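Local coordinates for protein homoaconitase small subunit (Methanocaldococcus jannaschii, PDB 2PKP) that pairs with the large subunit HacA to form a hydro-lyase that interconverts homocitrate, cis-homoaconitate and homoisocitrate in 2-oxosuberate biosynthesis, at residues A[5-16]-A[53-64]; A[66-75]-A[90-100]. One frame throughout, in Å; residues are numbered along the deposited sequence.

Contact 1: residues A[5-16]-A[53-64]; sequences GRAHKFGDDVDT and DVIVAGENFGCG. With ZN (zinc ion), chain B.
Val14 and Phe61 lie side by side in the tightly packed part of this contact, Val14 CB 3.7 Å from Phe61 CD1. Nearer the strands, Phe10 CD2 meets Ile55 CG2 at 3.9 Å. The strands, 5-9 and 54-57, run parallel: Val56 N bonds back to His8 O, and Val56 O takes Phe10 N. On the sheet face shared by Ala7, Lys9, Val54 and Val56, Ala7 CB rests on Val56 CG2. Asp53 closes the start of the pairing, its OD1 receiving Arg6 N from above the carboxylate plane, while its OD2 is held by Lys50 N.

Past the strands the pairing continues through loops. Here Gly11 and Asp12 are exposed, whereas Val14, Phe61, Ile55 and Val56 are buried. Asp12 OD1 takes Glu59 N at 2.6 Å on the anti side of the carboxylate, in a nearly straight bond (178°). Water 1 joins Gly11 O, Val14 N and Glu59 O. At the far end sits the zinc ion. Asp13 binds zinc unequally, OD1 at 2.1 Å and OD2 at 2.5 Å. Cys63 SG lies 2.2 Å from the zinc ion, and water 2 is also a ligand. Asp13 CG, anti to the backbone N (chi1 -158°), brings the carboxylate alongside Asn60, whose ND2 donates to OD1 at 2.8 Å. That oxygen therefore serves metal and amide together.

In this swivelling domain of the aconitase family the two strands lie inside the mixed sheet: 115-119 flanks 2-9, 81-84 flanks 54-57, and Ile55 and Phe61 lean on Ile74 of helix 68-75.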
# COMPACT_ATOMS: atom_id res chain seq x y z
N GLY A 5 -1.79 -0.04 -10.91
CA GLY A 5 -2.93 0.86 -10.81
C GLY A 5 -3.11 1.71 -12.05
O GLY A 5 -2.41 1.52 -13.05
N ARG A 6 -4.04 2.65 -11.99
CA ARG A 6 -4.30 3.53 -13.11
C ARG A 6 -3.32 4.70 -13.13
O ARG A 6 -3.01 5.28 -12.09
CB ARG A 6 -5.74 4.05 -13.07
CG ARG A 6 -6.14 4.85 -14.31
CD ARG A 6 -7.60 5.32 -14.25
NE ARG A 6 -8.53 4.19 -14.22
CZ ARG A 6 -8.65 3.28 -15.18
NH1 ARG A 6 -7.89 3.35 -16.27
NH2 ARG A 6 -9.52 2.29 -15.05
N ALA A 7 -2.83 5.02 -14.32
CA ALA A 7 -1.87 6.10 -14.49
C ALA A 7 -2.56 7.45 -14.71
O ALA A 7 -3.51 7.55 -15.47
CB ALA A 7 -0.97 5.79 -15.67
N HIS A 8 -2.08 8.48 -14.03
CA HIS A 8 -2.63 9.83 -14.20
C HIS A 8 -1.45 10.60 -14.77
O HIS A 8 -0.48 10.88 -14.06
CB HIS A 8 -3.09 10.41 -12.87
CG HIS A 8 -4.25 9.67 -12.26
ND1 HIS A 8 -4.08 8.59 -11.42
CD2 HIS A 8 -5.58 9.83 -12.41
CE1 HIS A 8 -5.27 8.11 -11.08
NE2 HIS A 8 -6.19 8.84 -11.67
N LYS A 9 -1.53 10.90 -16.06
CA LYS A 9 -0.44 11.56 -16.75
C LYS A 9 -0.43 13.09 -16.79
O LYS A 9 -1.44 13.73 -17.07
CB LYS A 9 -0.34 11.03 -18.18
CG LYS A 9 0.85 11.60 -18.91
CD LYS A 9 1.16 10.89 -20.21
CE LYS A 9 2.57 11.29 -20.68
NZ LYS A 9 2.97 10.59 -21.91
N PHE A 10 0.75 13.64 -16.53
CA PHE A 10 0.98 15.08 -16.53
C PHE A 10 2.21 15.36 -17.40
O PHE A 10 2.94 14.43 -17.76
CB PHE A 10 1.22 15.55 -15.10
CG PHE A 10 0.05 15.30 -14.19
CD1 PHE A 10 -0.93 16.28 -14.01
CD2 PHE A 10 -0.09 14.09 -13.52
CE1 PHE A 10 -2.02 16.06 -13.17
CE2 PHE A 10 -1.18 13.85 -12.69
CZ PHE A 10 -2.15 14.83 -12.51
N GLY A 11 2.43 16.63 -17.73
CA GLY A 11 3.56 17.00 -18.57
C GLY A 11 4.87 17.30 -17.87
O GLY A 11 5.19 16.72 -16.83
N ASP A 12 5.64 18.21 -18.46
CA ASP A 12 6.94 18.61 -17.92
C ASP A 12 6.82 19.70 -16.87
O ASP A 12 5.83 20.42 -16.80
CB ASP A 12 7.86 19.13 -19.04
CG ASP A 12 8.21 18.06 -20.06
OD1 ASP A 12 8.51 16.92 -19.67
OD2 ASP A 12 8.21 18.38 -21.27
N ASP A 13 7.86 19.80 -16.06
CA ASP A 13 7.97 20.80 -15.02
C ASP A 13 6.80 20.97 -14.07
O ASP A 13 6.39 22.09 -13.77
CB ASP A 13 8.29 22.16 -15.65
CG ASP A 13 8.92 23.12 -14.67
OD1 ASP A 13 9.94 22.73 -14.06
OD2 ASP A 13 8.42 24.25 -14.52
N VAL A 14 6.24 19.86 -13.60
CA VAL A 14 5.13 19.93 -12.65
C VAL A 14 5.76 20.28 -11.31
O VAL A 14 6.32 19.42 -10.63
CB VAL A 14 4.41 18.59 -12.53
CG1 VAL A 14 3.32 18.69 -11.49
CG2 VAL A 14 3.84 18.18 -13.88
N ASP A 15 5.67 21.55 -10.92
CA ASP A 15 6.28 22.01 -9.67
C ASP A 15 5.46 21.79 -8.41
O ASP A 15 4.29 21.44 -8.47
CB ASP A 15 6.67 23.49 -9.77
CG ASP A 15 5.46 24.41 -9.91
OD1 ASP A 15 4.58 24.40 -9.02
OD2 ASP A 15 5.40 25.14 -10.91
N THR A 16 6.10 22.01 -7.26
CA THR A 16 5.46 21.83 -5.97
C THR A 16 4.15 22.60 -5.80
O THR A 16 3.24 22.13 -5.13
CB THR A 16 6.41 22.20 -4.82
OG1 THR A 16 6.95 23.51 -5.04
CG2 THR A 16 7.56 21.20 -4.72
N ASP A 53 -3.23 3.98 -7.25
CA ASP A 53 -2.94 4.60 -8.54
C ASP A 53 -1.52 5.14 -8.59
O ASP A 53 -0.80 5.15 -7.59
CB ASP A 53 -3.94 5.73 -8.83
CG ASP A 53 -5.28 5.21 -9.28
OD1 ASP A 53 -5.40 3.99 -9.52
OD2 ASP A 53 -6.22 6.02 -9.42
N VAL A 54 -1.13 5.60 -9.78
CA VAL A 54 0.22 6.10 -10.00
C VAL A 54 0.22 7.40 -10.79
O VAL A 54 -0.53 7.56 -11.75
CB VAL A 54 1.05 5.04 -10.78
CG1 VAL A 54 2.46 5.54 -11.05
CG2 VAL A 54 1.08 3.73 -10.00
N ILE A 55 1.05 8.34 -10.36
CA ILE A 55 1.17 9.61 -11.07
C ILE A 55 2.30 9.41 -12.06
O ILE A 55 3.35 8.87 -11.72
CB ILE A 55 1.56 10.77 -10.12
CG1 ILE A 55 0.37 11.13 -9.22
CG2 ILE A 55 1.99 11.97 -10.96
CD1 ILE A 55 0.71 12.17 -8.17
N VAL A 56 2.07 9.83 -13.29
CA VAL A 56 3.06 9.70 -14.35
C VAL A 56 3.31 11.10 -14.91
O VAL A 56 2.37 11.82 -15.23
CB VAL A 56 2.54 8.74 -15.45
CG1 VAL A 56 3.54 8.64 -16.59
CG2 VAL A 56 2.27 7.37 -14.84
N ALA A 57 4.58 11.50 -15.00
CA ALA A 57 4.89 12.84 -15.49
C ALA A 57 6.10 12.91 -16.40
O ALA A 57 6.80 11.91 -16.62
CB ALA A 57 5.07 13.79 -14.32
N GLY A 58 6.34 14.10 -16.93
CA GLY A 58 7.46 14.32 -17.82
C GLY A 58 8.74 14.66 -17.09
O GLY A 58 9.08 14.05 -16.08
N GLU A 59 9.45 15.65 -17.61
CA GLU A 59 10.72 16.06 -17.02
C GLU A 59 10.57 16.94 -15.79
O GLU A 59 9.57 17.64 -15.61
CB GLU A 59 11.55 16.83 -18.06
CG GLU A 59 11.86 16.05 -19.31
CD GLU A 59 13.02 15.10 -19.13
OE1 GLU A 59 13.31 14.73 -17.97
OE2 GLU A 59 13.64 14.71 -20.14
N ASN A 60 11.57 16.86 -14.92
CA ASN A 60 11.64 17.69 -13.73
C ASN A 60 10.42 17.73 -12.82
O ASN A 60 10.00 18.80 -12.37
CB ASN A 60 12.02 19.11 -14.20
CG ASN A 60 12.48 20.00 -13.06
OD1 ASN A 60 13.18 19.56 -12.15
ND2 ASN A 60 12.11 21.27 -13.13
N PHE A 61 9.85 16.57 -12.52
CA PHE A 61 8.68 16.50 -11.64
C PHE A 61 9.07 16.92 -10.22
O PHE A 61 10.13 16.55 -9.72
CB PHE A 61 8.12 15.08 -11.61
CG PHE A 61 6.86 14.95 -10.79
CD1 PHE A 61 5.62 15.25 -11.35
CD2 PHE A 61 6.91 14.53 -9.47
CE1 PHE A 61 4.45 15.15 -10.61
CE2 PHE A 61 5.74 14.42 -8.71
CZ PHE A 61 4.51 14.73 -9.28
N GLY A 62 8.19 17.68 -9.58
CA GLY A 62 8.46 18.13 -8.22
C GLY A 62 9.34 19.37 -8.16
O GLY A 62 9.83 19.74 -7.10
N CYS A 63 9.52 20.00 -9.31
CA CYS A 63 10.34 21.19 -9.43
C CYS A 63 9.99 22.28 -8.42
O CYS A 63 8.84 22.43 -8.00
CB CYS A 63 10.21 21.79 -10.83
SG CYS A 63 11.06 23.38 -11.00
N GLY A 64 11.01 23.04 -8.03
CA GLY A 64 10.81 24.14 -7.11
C GLY A 64 11.15 23.90 -5.66
O GLY A 64 12.06 23.14 -5.31
ZN ZN B . 10.17 24.31 -12.75
O HOH W 1 6.88 17.11 -14.50
O HOH W 2 8.64 25.29 -12.01

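Contact 2: residues A[66-75]-A[90-100]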
# COMPACT_ATOMS: atom_id res chain seq x y z
N SER A 66 11.34 23.40 -1.48
CA SER A 66 11.62 22.30 -0.57
C SER A 66 10.40 22.02 0.31
O SER A 66 10.43 22.24 1.52
CB SER A 66 12.82 22.72 0.27
OG SER A 66 12.62 24.01 0.83
N ARG A 67 9.33 21.52 -0.31
CA ARG A 67 8.09 21.25 0.40
C ARG A 67 7.81 19.79 0.71
O ARG A 67 7.47 19.02 -0.19
CB ARG A 67 6.91 21.83 -0.38
CG ARG A 67 7.13 23.27 -0.79
CD ARG A 67 7.51 24.12 0.42
NE ARG A 67 7.86 25.49 0.04
CZ ARG A 67 8.29 26.41 0.90
NH1 ARG A 67 8.42 26.11 2.18
NH2 ARG A 67 8.59 27.63 0.47
N GLU A 68 7.96 19.41 1.97
CA GLU A 68 7.68 18.04 2.38
C GLU A 68 6.20 17.76 2.17
O GLU A 68 5.78 16.61 2.04
CB GLU A 68 8.04 17.85 3.85
CG GLU A 68 9.52 17.87 4.15
CD GLU A 68 9.87 18.71 5.36
OE1 GLU A 68 9.20 18.56 6.40
OE2 GLU A 68 10.81 19.53 5.27
N GLN A 69 5.40 18.83 2.12
CA GLN A 69 3.96 18.69 1.93
C GLN A 69 3.59 18.14 0.56
O GLN A 69 2.57 17.47 0.41
CB GLN A 69 3.26 20.04 2.14
CG GLN A 69 3.26 20.52 3.58
CD GLN A 69 4.38 21.49 3.87
OE1 GLN A 69 5.53 21.28 3.46
NE2 GLN A 69 4.06 22.56 4.59
N ALA A 70 4.41 18.43 -0.45
CA ALA A 70 4.14 17.94 -1.79
C ALA A 70 4.15 16.41 -1.84
O ALA A 70 3.25 15.80 -2.41
CB ALA A 70 5.16 18.50 -2.76
N VAL A 71 5.17 15.80 -1.23
CA VAL A 71 5.28 14.35 -1.23
C VAL A 71 4.25 13.74 -0.30
O VAL A 71 3.80 12.62 -0.52
CB VAL A 71 6.70 13.87 -0.82
CG1 VAL A 71 7.73 14.43 -1.79
CG2 VAL A 71 7.02 14.27 0.60
N ILE A 72 3.89 14.47 0.75
CA ILE A 72 2.90 13.98 1.71
C ILE A 72 1.51 14.02 1.06
O ILE A 72 0.67 13.16 1.34
CB ILE A 72 2.91 14.84 3.00
CG1 ILE A 72 4.20 14.57 3.78
CG2 ILE A 72 1.69 14.52 3.87
CD1 ILE A 72 4.33 15.36 5.07
N ALA A 73 1.28 15.00 0.20
CA ALA A 73 0.01 15.15 -0.50
C ALA A 73 -0.19 13.97 -1.43
O ALA A 73 -1.29 13.43 -1.55
CB ALA A 73 -0.01 16.45 -1.29
N ILE A 74 0.88 13.56 -2.10
CA ILE A 74 0.83 12.43 -3.02
C ILE A 74 0.66 11.13 -2.23
O ILE A 74 -0.27 10.36 -2.48
CB ILE A 74 2.13 12.36 -3.86
CG1 ILE A 74 2.26 13.62 -4.73
CG2 ILE A 74 2.12 11.10 -4.73
CD1 ILE A 74 3.59 13.75 -5.45
N LYS A 75 1.55 10.90 -1.27
CA LYS A 75 1.51 9.70 -0.45
C LYS A 75 0.16 9.48 0.23
O LYS A 75 -0.33 8.35 0.30
CB LYS A 75 2.62 9.75 0.61
CG LYS A 75 2.67 8.54 1.54
CD LYS A 75 3.75 8.75 2.61
CE LYS A 75 3.90 7.55 3.56
NZ LYS A 75 2.69 7.34 4.41
N ILE A 90 15.48 17.93 -4.87
CA ILE A 90 14.89 18.03 -3.55
C ILE A 90 13.65 17.15 -3.39
O ILE A 90 13.49 16.47 -2.38
CB ILE A 90 14.54 19.49 -3.21
CG1 ILE A 90 15.83 20.32 -3.15
CG2 ILE A 90 13.79 19.56 -1.89
CD1 ILE A 90 15.61 21.79 -2.83
N PHE A 91 12.78 17.16 -4.40
CA PHE A 91 11.58 16.35 -4.35
C PHE A 91 11.95 14.88 -4.19
O PHE A 91 11.38 14.17 -3.37
CB PHE A 91 10.76 16.52 -5.63
CG PHE A 91 9.55 15.63 -5.68
CD1 PHE A 91 8.34 16.04 -5.13
CD2 PHE A 91 9.63 14.36 -6.25
CE1 PHE A 91 7.22 15.19 -5.13
CE2 PHE A 91 8.52 13.50 -6.26
CZ PHE A 91 7.31 13.93 -5.69
N TYR A 92 12.92 14.44 -4.99
CA TYR A 92 13.39 13.06 -4.97
C TYR A 92 13.77 12.63 -3.55
O TYR A 92 13.37 11.57 -3.08
CB TYR A 92 14.60 12.91 -5.89
CG TYR A 92 15.01 11.47 -6.12
CD1 TYR A 92 14.50 10.74 -7.19
CD2 TYR A 92 15.90 10.84 -5.25
CE1 TYR A 92 14.86 9.43 -7.40
CE2 TYR A 92 16.27 9.52 -5.46
CZ TYR A 92 15.75 8.82 -6.53
OH TYR A 92 16.12 7.50 -6.73
N ARG A 93 14.54 13.48 -2.89
CA ARG A 93 15.00 13.21 -1.54
C ARG A 93 13.82 13.12 -0.57
O ARG A 93 13.73 12.18 0.22
CB ARG A 93 15.97 14.31 -1.09
CG ARG A 93 16.49 14.14 0.33
CD ARG A 93 17.44 15.27 0.71
NE ARG A 93 16.78 16.56 0.84
CZ ARG A 93 15.86 16.85 1.76
NH1 ARG A 93 15.50 15.93 2.64
NH2 ARG A 93 15.32 18.06 1.81
N ASN A 94 12.92 14.09 -0.65
CA ASN A 94 11.75 14.10 0.23
C ASN A 94 10.89 12.87 -0.00
O ASN A 94 10.38 12.27 0.95
CB ASN A 94 10.90 15.36 -0.00
CG ASN A 94 11.60 16.62 0.49
OD1 ASN A 94 12.49 16.56 1.33
ND2 ASN A 94 11.18 17.77 -0.03
N ALA A 95 10.73 12.49 -1.27
CA ALA A 95 9.92 11.32 -1.60
C ALA A 95 10.50 10.08 -0.91
O ALA A 95 9.77 9.34 -0.26
CB ALA A 95 9.90 11.12 -3.11
N ILE A 96 11.80 9.88 -1.07
CA ILE A 96 12.48 8.74 -0.45
C ILE A 96 12.22 8.73 1.05
O ILE A 96 11.86 7.70 1.63
CB ILE A 96 14.01 8.81 -0.66
CG1 ILE A 96 14.35 8.74 -2.15
CG2 ILE A 96 14.69 7.68 0.11
CD1 ILE A 96 13.97 7.44 -2.82
N ASN A 97 12.39 9.88 1.68
CA ASN A 97 12.21 9.99 3.13
C ASN A 97 10.81 9.75 3.69
O ASN A 97 10.68 9.50 4.88
CB ASN A 97 12.77 11.32 3.62
CG ASN A 97 14.29 11.39 3.49
OD1 ASN A 97 14.98 10.37 3.59
ND2 ASN A 97 14.82 12.58 3.27
N VAL A 98 9.77 9.82 2.85
CA VAL A 98 8.41 9.56 3.33
C VAL A 98 7.91 8.22 2.79
O VAL A 98 6.77 7.84 3.04
CB VAL A 98 7.39 10.65 2.91
CG1 VAL A 98 7.77 12.00 3.51
CG2 VAL A 98 7.29 10.72 1.39
N GLY A 99 8.76 7.52 2.06
CA GLY A 99 8.36 6.23 1.52
C GLY A 99 7.65 6.27 0.17
O GLY A 99 7.02 5.30 -0.24
N LEU A 100 7.74 7.40 -0.53
CA LEU A 100 7.12 7.54 -1.85
C LEU A 100 8.19 7.16 -2.86
O LEU A 100 9.26 7.76 -2.89
CB LEU A 100 6.66 8.99 -2.07
CG LEU A 100 6.00 9.34 -3.40
CD1 LEU A 100 4.76 8.48 -3.61
CD2 LEU A 100 5.65 10.83 -3.42
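Ile90 CG2 touches Ser66 CA at 3.7 Å where two helices of the aconitase-type swivelling domain begin to pack. Helices 68-75 and 90-98 cross at -51°, their axes 8.9 Å apart, with Val71 as a knob in a hole made by Phe91, Asn94, Ala95 and Val98. The next residue, Phe91, forms the aromatic wall of that hole: its CE1 lies 3.5 Å from Val71 CG1, the two side chains sliding past each other in opposite directions. Ile74 CD1 arrives at the edge of the same ring, near its plane. Asn94 presents its CB to Val71 CG1, while its ND2 stays 3.9 Å from Arg67 O, too long for a hydrogen bond. At Ala95 the same Val71 branch lies against the backbone, CG1 3.6 Å from Ala95 N.

Val98 forms the other wall. Val71 CG2 stands between its own backbone N and carbonyl carbon, and from there reaches Val98 CG2 at 3.6 Å. The helix then ends at Gly99 in a Schellman motif: its positive phi (87°) redirects the chain, and Ala95 O receives Val98 N and Leu100 N from opposite faces of its plane. Lys75 lays its aliphatic chain across this end of the helix, CD 3.2 Å from Val98 O. Leu100, the first residue beyond the turn, crosses Ile74 at about a right angle, its CD2 near Val71 CB and 3.8 Å from Ile74 CG2.

Contact 1 joins two central strands and the loops that follow them; contact 2 joins two helices that pack beside that sheet. Each mixes buried and open residues, but the chemistry differs. Contact 1 relies on backbone hydrogen bonds and, at its exposed loop end, on acidic side chains, water and zinc. Contact 2 is chiefly apolar side-chain packing, opening toward solvent around 66-68. Strand 54-57 leads along the chain into helix 68-75, so the contacts come in series. Their centres are about 13 Å apart, and they meet through buried side chains, with Phe61 and Phe91 stacked edge-to-face.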